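Local coordinates for protein PilM (Escherichia coli, PDB 3EOI) that is of unknown function but, as a plasmid-encoded member of the PilM family, probably takes part in making a conjugative pilus, at residues Ser88-Leu100 against Leu111-Met123. Residues are numbered along the deposited sequence; the frame is centred on the assembly and turned at random.
Sequences SALLARVENGRLL and LPAVIPDQVIIWM
A92 and I121 form an antiparallel hydrogen-bonded pair where strand 92-95, the first arm of a beta hairpin with 98-100, lies beside the C-terminal strand 119-123 in the antiparallel sheet. Their backbones bond both ways: A92 N gives to I121 O at 2.8 Å, and I121 N returns a straighter bond to A92 O, from well above the carbonyl plane. R93 and I120 follow as a non-hydrogen-bonded pair, with R93 CA giving a CA-H...O contact to V119 O. Just before strand 119-123 begins, Q118 N bonds to V94 O at 2.7 Å.

On one face, V94, L99, L111 and I121 build an apolar cluster. With V94 CG1 anti to the backbone N (chi1 175°), the two methyls divide the work: CG1 lies against P116 O and the D117 carboxylate, while CG2 meets L111 CD1 tip to tip at 3.8 Å and also touches I121 CG2. L99 sends CD1 across I121 at about a right angle, 3.6 Å from its CG2, and sets its CB against L111 CG. On the face of R93 and I120, I120 reaches helix 77-84, and neighbouring L91 packs on the same helix. L91 CD2 also rests on W122 CB, the two side chains crossing at about a right angle, and the indole, packed on helix 10-34, brings CD1 to 3.2 Å from L90 O.

The hairpin's type I' turn, E95 to R98, closed by its own backbone bonds, is tied across to the other segment by the D117 carboxylate. An alanine here would probably leave the G97 N-H without its mate and the turn less firmly tied to the loop before 119-123. G97 N meets D117 OD1 on the syn side at 2.7 Å, 24° out of the carboxylate plane.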
loop_
_atom_site.group_PDB
_atom_site.type_symbol
_atom_site.label_atom_id
_atom_site.label_comp_id
_atom_site.label_asym_id
_atom_site.label_seq_id
_atom_site.Cartn_x
_atom_site.Cartn_y
_atom_site.Cartn_z
ATOM N N SER A 88 -13.685 -1.348 3.885
ATOM C CA SER A 88 -13.757 -2.172 2.672
ATOM C C SER A 88 -12.407 -2.611 2.116
ATOM O O SER A 88 -12.379 -3.570 1.363
ATOM C CB SER A 88 -14.540 -1.443 1.579
ATOM O OG SER A 88 -13.776 -0.420 1.010
ATOM N N ALA A 89 -11.289 -1.944 2.442
ATOM C CA ALA A 89 -9.994 -2.369 1.861
ATOM C C ALA A 89 -9.588 -3.737 2.393
ATOM O O ALA A 89 -9.632 -3.983 3.591
ATOM C CB ALA A 89 -8.895 -1.354 2.134
ATOM N N LEU A 90 -9.214 -4.624 1.503
ATOM C CA LEU A 90 -8.756 -5.955 1.938
ATOM C C LEU A 90 -7.237 -5.931 2.026
ATOM O O LEU A 90 -6.536 -5.955 1.002
ATOM C CB LEU A 90 -9.242 -7.024 0.951
ATOM C CG LEU A 90 -10.735 -7.025 0.754
ATOM C CD1 LEU A 90 -11.114 -8.057 -0.357
ATOM C CD2 LEU A 90 -11.449 -7.323 2.059
ATOM N N LEU A 91 -6.733 -5.933 3.266
ATOM C CA LEU A 91 -5.357 -5.655 3.583
ATOM C C LEU A 91 -4.666 -6.862 4.229
ATOM O O LEU A 91 -5.332 -7.768 4.704
ATOM C CB LEU A 91 -5.242 -4.468 4.543
ATOM C CG LEU A 91 -5.818 -3.153 3.993
ATOM C CD1 LEU A 91 -5.954 -2.123 5.077
ATOM C CD2 LEU A 91 -4.992 -2.645 2.801
ATOM N N ALA A 92 -3.358 -6.822 4.193
ATOM C CA ALA A 92 -2.470 -7.861 4.760
ATOM C C ALA A 92 -1.203 -7.214 5.313
ATOM O O ALA A 92 -1.100 -5.972 5.333
ATOM C CB ALA A 92 -2.104 -8.976 3.695
ATOM N N ARG A 93 -0.288 -8.064 5.799
ATOM C CA ARG A 93 0.948 -7.643 6.451
ATOM C C ARG A 93 2.129 -8.420 5.903
ATOM O O ARG A 93 1.950 -9.512 5.406
ATOM C CB ARG A 93 0.849 -7.949 7.995
ATOM C CG ARG A 93 0.043 -6.965 8.818
ATOM C CD ARG A 93 -0.470 -7.560 10.161
ATOM N NE ARG A 93 0.497 -8.351 10.933
ATOM C CZ ARG A 93 0.143 -9.201 11.899
ATOM N NH1 ARG A 93 -1.143 -9.378 12.196
ATOM N NH2 ARG A 93 1.065 -9.876 12.566
ATOM N N VAL A 94 3.339 -7.867 5.963
ATOM C CA VAL A 94 4.532 -8.663 5.592
ATOM C C VAL A 94 5.426 -8.632 6.796
ATOM O O VAL A 94 5.747 -7.549 7.300
ATOM C CB VAL A 94 5.283 -8.097 4.378
ATOM C CG1 VAL A 94 6.592 -8.895 4.119
ATOM C CG2 VAL A 94 4.307 -8.106 3.157
ATOM N N GLU A 95 5.788 -9.829 7.259
ATOM C CA GLU A 95 6.645 -10.015 8.422
ATOM C C GLU A 95 7.606 -11.179 8.104
ATOM O O GLU A 95 7.223 -12.222 7.572
ATOM C CB GLU A 95 5.789 -10.349 9.632
ATOM C CG GLU A 95 6.555 -10.596 10.884
ATOM C CD GLU A 95 5.616 -10.716 12.073
ATOM O OE1 GLU A 95 4.841 -9.758 12.310
ATOM O OE2 GLU A 95 5.648 -11.766 12.755
ATOM N N ASN A 96 8.889 -10.969 8.361
ATOM C CA ASN A 96 9.878 -11.998 8.043
ATOM C C ASN A 96 9.776 -12.622 6.650
ATOM O O ASN A 96 9.888 -13.824 6.486
ATOM C CB ASN A 96 9.939 -13.013 9.182
ATOM C CG ASN A 96 10.205 -12.323 10.516
ATOM O OD1 ASN A 96 9.370 -12.337 11.408
ATOM N ND2 ASN A 96 11.344 -11.638 10.617
ATOM N N GLY A 97 9.584 -11.760 5.649
ATOM C CA GLY A 97 9.479 -12.166 4.263
ATOM C C GLY A 97 8.212 -12.905 3.879
ATOM O O GLY A 97 8.118 -13.391 2.747
ATOM N N ARG A 98 7.252 -12.994 4.803
ATOM C CA ARG A 98 6.008 -13.739 4.584
ATOM C C ARG A 98 4.775 -12.845 4.556
ATOM O O ARG A 98 4.651 -11.905 5.372
ATOM C CB ARG A 98 5.781 -14.767 5.705
ATOM C CG ARG A 98 6.793 -15.914 5.753
ATOM C CD ARG A 98 6.845 -16.685 4.436
ATOM N NE ARG A 98 8.047 -16.352 3.691
ATOM C CZ ARG A 98 9.244 -16.856 3.967
ATOM N NH1 ARG A 98 10.299 -16.484 3.242
ATOM N NH2 ARG A 98 9.386 -17.717 4.976
ATOM N N LEU A 99 3.851 -13.190 3.657
ATOM C CA LEU A 99 2.564 -12.516 3.607
ATOM C C LEU A 99 1.656 -13.121 4.638
ATOM O O LEU A 99 1.417 -14.342 4.629
ATOM C CB LEU A 99 1.934 -12.650 2.179
ATOM C CG LEU A 99 0.595 -11.863 2.040
ATOM C CD1 LEU A 99 0.914 -10.345 2.153
ATOM C CD2 LEU A 99 -0.134 -12.167 0.685
ATOM N N LEU A 100 1.135 -12.258 5.509
ATOM C CA LEU A 100 0.220 -12.639 6.615
ATOM C C LEU A 100 -1.121 -11.939 6.479
ATOM O O LEU A 100 -1.234 -10.757 6.129
ATOM C CB LEU A 100 0.798 -12.271 7.998
ATOM C CG LEU A 100 2.231 -12.785 8.306
ATOM C CD1 LEU A 100 2.541 -12.421 9.801
ATOM C CD2 LEU A 100 2.337 -14.279 8.077
ATOM N N LEU A 111 6.151 -13.915 -2.186
ATOM C CA LEU A 111 6.174 -12.479 -2.347
ATOM C C LEU A 111 7.358 -12.040 -3.191
ATOM O O LEU A 111 8.448 -12.615 -3.121
ATOM C CB LEU A 111 6.307 -11.813 -0.976
ATOM C CG LEU A 111 5.088 -11.736 -0.114
ATOM C CD1 LEU A 111 5.533 -11.016 1.133
ATOM C CD2 LEU A 111 4.030 -10.896 -0.824
ATOM N N PRO A 112 7.175 -10.945 -3.955
ATOM C CA PRO A 112 8.365 -10.411 -4.617
ATOM C C PRO A 112 9.426 -10.047 -3.560
ATOM O O PRO A 112 9.108 -9.494 -2.537
ATOM C CB PRO A 112 7.845 -9.122 -5.285
ATOM C CG PRO A 112 6.399 -9.366 -5.526
ATOM C CD PRO A 112 5.924 -10.295 -4.389
ATOM N N ALA A 113 10.691 -10.295 -3.855
ATOM C CA ALA A 113 11.757 -10.076 -2.892
ATOM C C ALA A 113 12.002 -8.604 -2.615
ATOM O O ALA A 113 12.722 -8.258 -1.680
ATOM C CB ALA A 113 13.058 -10.703 -3.386
ATOM N N VAL A 114 11.447 -7.723 -3.428
ATOM C CA VAL A 114 11.657 -6.297 -3.188
ATOM C C VAL A 114 10.614 -5.632 -2.279
ATOM O O VAL A 114 10.679 -4.421 -2.064
ATOM C CB VAL A 114 11.801 -5.528 -4.511
ATOM C CG1 VAL A 114 12.937 -6.125 -5.273
ATOM C CG2 VAL A 114 10.513 -5.600 -5.307
ATOM N N ILE A 115 9.705 -6.415 -1.711
ATOM C CA ILE A 115 8.801 -5.849 -0.719
ATOM C C ILE A 115 9.397 -5.983 0.682
ATOM O O ILE A 115 9.755 -7.083 1.100
ATOM C CB ILE A 115 7.493 -6.529 -0.797
ATOM C CG1 ILE A 115 6.944 -6.342 -2.228
ATOM C CG2 ILE A 115 6.587 -5.933 0.267
ATOM C CD1 ILE A 115 5.724 -7.100 -2.455
ATOM N N PRO A 116 9.511 -4.872 1.409
ATOM C CA PRO A 116 10.144 -4.967 2.731
ATOM C C PRO A 116 9.208 -5.545 3.808
ATOM O O PRO A 116 7.997 -5.626 3.597
ATOM C CB PRO A 116 10.526 -3.501 3.065
ATOM C CG PRO A 116 9.837 -2.644 1.999
ATOM C CD PRO A 116 9.014 -3.510 1.119
ATOM N N ASP A 117 9.803 -5.968 4.924
ATOM C CA ASP A 117 9.060 -6.428 6.069
ATOM C C ASP A 117 8.436 -5.233 6.780
ATOM O O ASP A 117 8.829 -4.080 6.551
ATOM C CB ASP A 117 10.000 -7.146 7.029
ATOM C CG ASP A 117 10.385 -8.506 6.538
ATOM O OD1 ASP A 117 9.597 -9.093 5.753
ATOM O OD2 ASP A 117 11.484 -8.984 6.920
ATOM N N GLN A 118 7.482 -5.521 7.657
ATOM C CA GLN A 118 6.916 -4.499 8.545
ATOM C C GLN A 118 6.196 -3.450 7.711
ATOM O O GLN A 118 6.289 -2.225 7.945
ATOM C CB GLN A 118 7.998 -3.860 9.426
ATOM C CG GLN A 118 8.792 -4.935 10.202
ATOM C CD GLN A 118 9.562 -4.398 11.393
ATOM O OE1 GLN A 118 10.130 -3.303 11.364
ATOM N NE2 GLN A 118 9.584 -5.196 12.467
ATOM N N VAL A 119 5.494 -3.945 6.675
ATOM C CA VAL A 119 4.548 -3.098 5.931
ATOM C C VAL A 119 3.132 -3.609 6.013
ATOM O O VAL A 119 2.902 -4.796 6.259
ATOM C CB VAL A 119 4.958 -2.931 4.405
ATOM C CG1 VAL A 119 6.317 -2.275 4.276
ATOM C CG2 VAL A 119 4.991 -4.246 3.683
ATOM N N ILE A 120 2.185 -2.685 5.826
ATOM C CA ILE A 120 0.836 -3.082 5.488
ATOM C C ILE A 120 0.702 -3.080 3.982
ATOM O O ILE A 120 1.222 -2.143 3.295
ATOM C CB ILE A 120 -0.189 -2.115 6.084
ATOM C CG1 ILE A 120 -0.195 -2.220 7.629
ATOM C CG2 ILE A 120 -1.590 -2.432 5.479
ATOM C CD1 ILE A 120 -1.001 -1.132 8.316
ATOM N N ILE A 121 0.039 -4.111 3.462
ATOM C CA ILE A 121 0.050 -4.320 2.021
ATOM C C ILE A 121 -1.287 -4.683 1.469
ATOM O O ILE A 121 -2.128 -5.247 2.185
ATOM C CB ILE A 121 1.103 -5.407 1.628
ATOM C CG1 ILE A 121 1.320 -5.465 0.109
ATOM C CG2 ILE A 121 0.718 -6.771 2.225
ATOM C CD1 ILE A 121 2.711 -5.986 -0.209
ATOM N N TRP A 122 -1.509 -4.241 0.218
ATOM C CA TRP A 122 -2.731 -4.593 -0.507
ATOM C C TRP A 122 -2.292 -5.282 -1.776
ATOM O O TRP A 122 -1.398 -4.773 -2.501
ATOM C CB TRP A 122 -3.502 -3.308 -0.813
ATOM C CG TRP A 122 -4.749 -3.435 -1.694
ATOM C CD1 TRP A 122 -6.003 -3.750 -1.277
ATOM C CD2 TRP A 122 -4.870 -3.095 -3.091
ATOM N NE1 TRP A 122 -6.907 -3.667 -2.340
ATOM C CE2 TRP A 122 -6.229 -3.272 -3.455
ATOM C CE3 TRP A 122 -3.937 -2.726 -4.091
ATOM C CZ2 TRP A 122 -6.692 -3.066 -4.764
ATOM C CZ3 TRP A 122 -4.418 -2.489 -5.389
ATOM C CH2 TRP A 122 -5.751 -2.650 -5.703
ATOM N N MET A 123 -2.803 -6.471 -2.011
ATOM C CA MET A 123 -2.416 -7.201 -3.211
ATOM C C MET A 123 -3.694 -7.549 -3.970
ATOM O O MET A 123 -4.603 -8.138 -3.374
ATOM C CB MET A 123 -1.678 -8.494 -2.831
ATOM C CG MET A 123 -1.152 -9.262 -4.101
ATOM S SD MET A 123 -0.564 -10.997 -3.844
ATOM C CE MET A 123 -2.223 -11.603 -3.523
#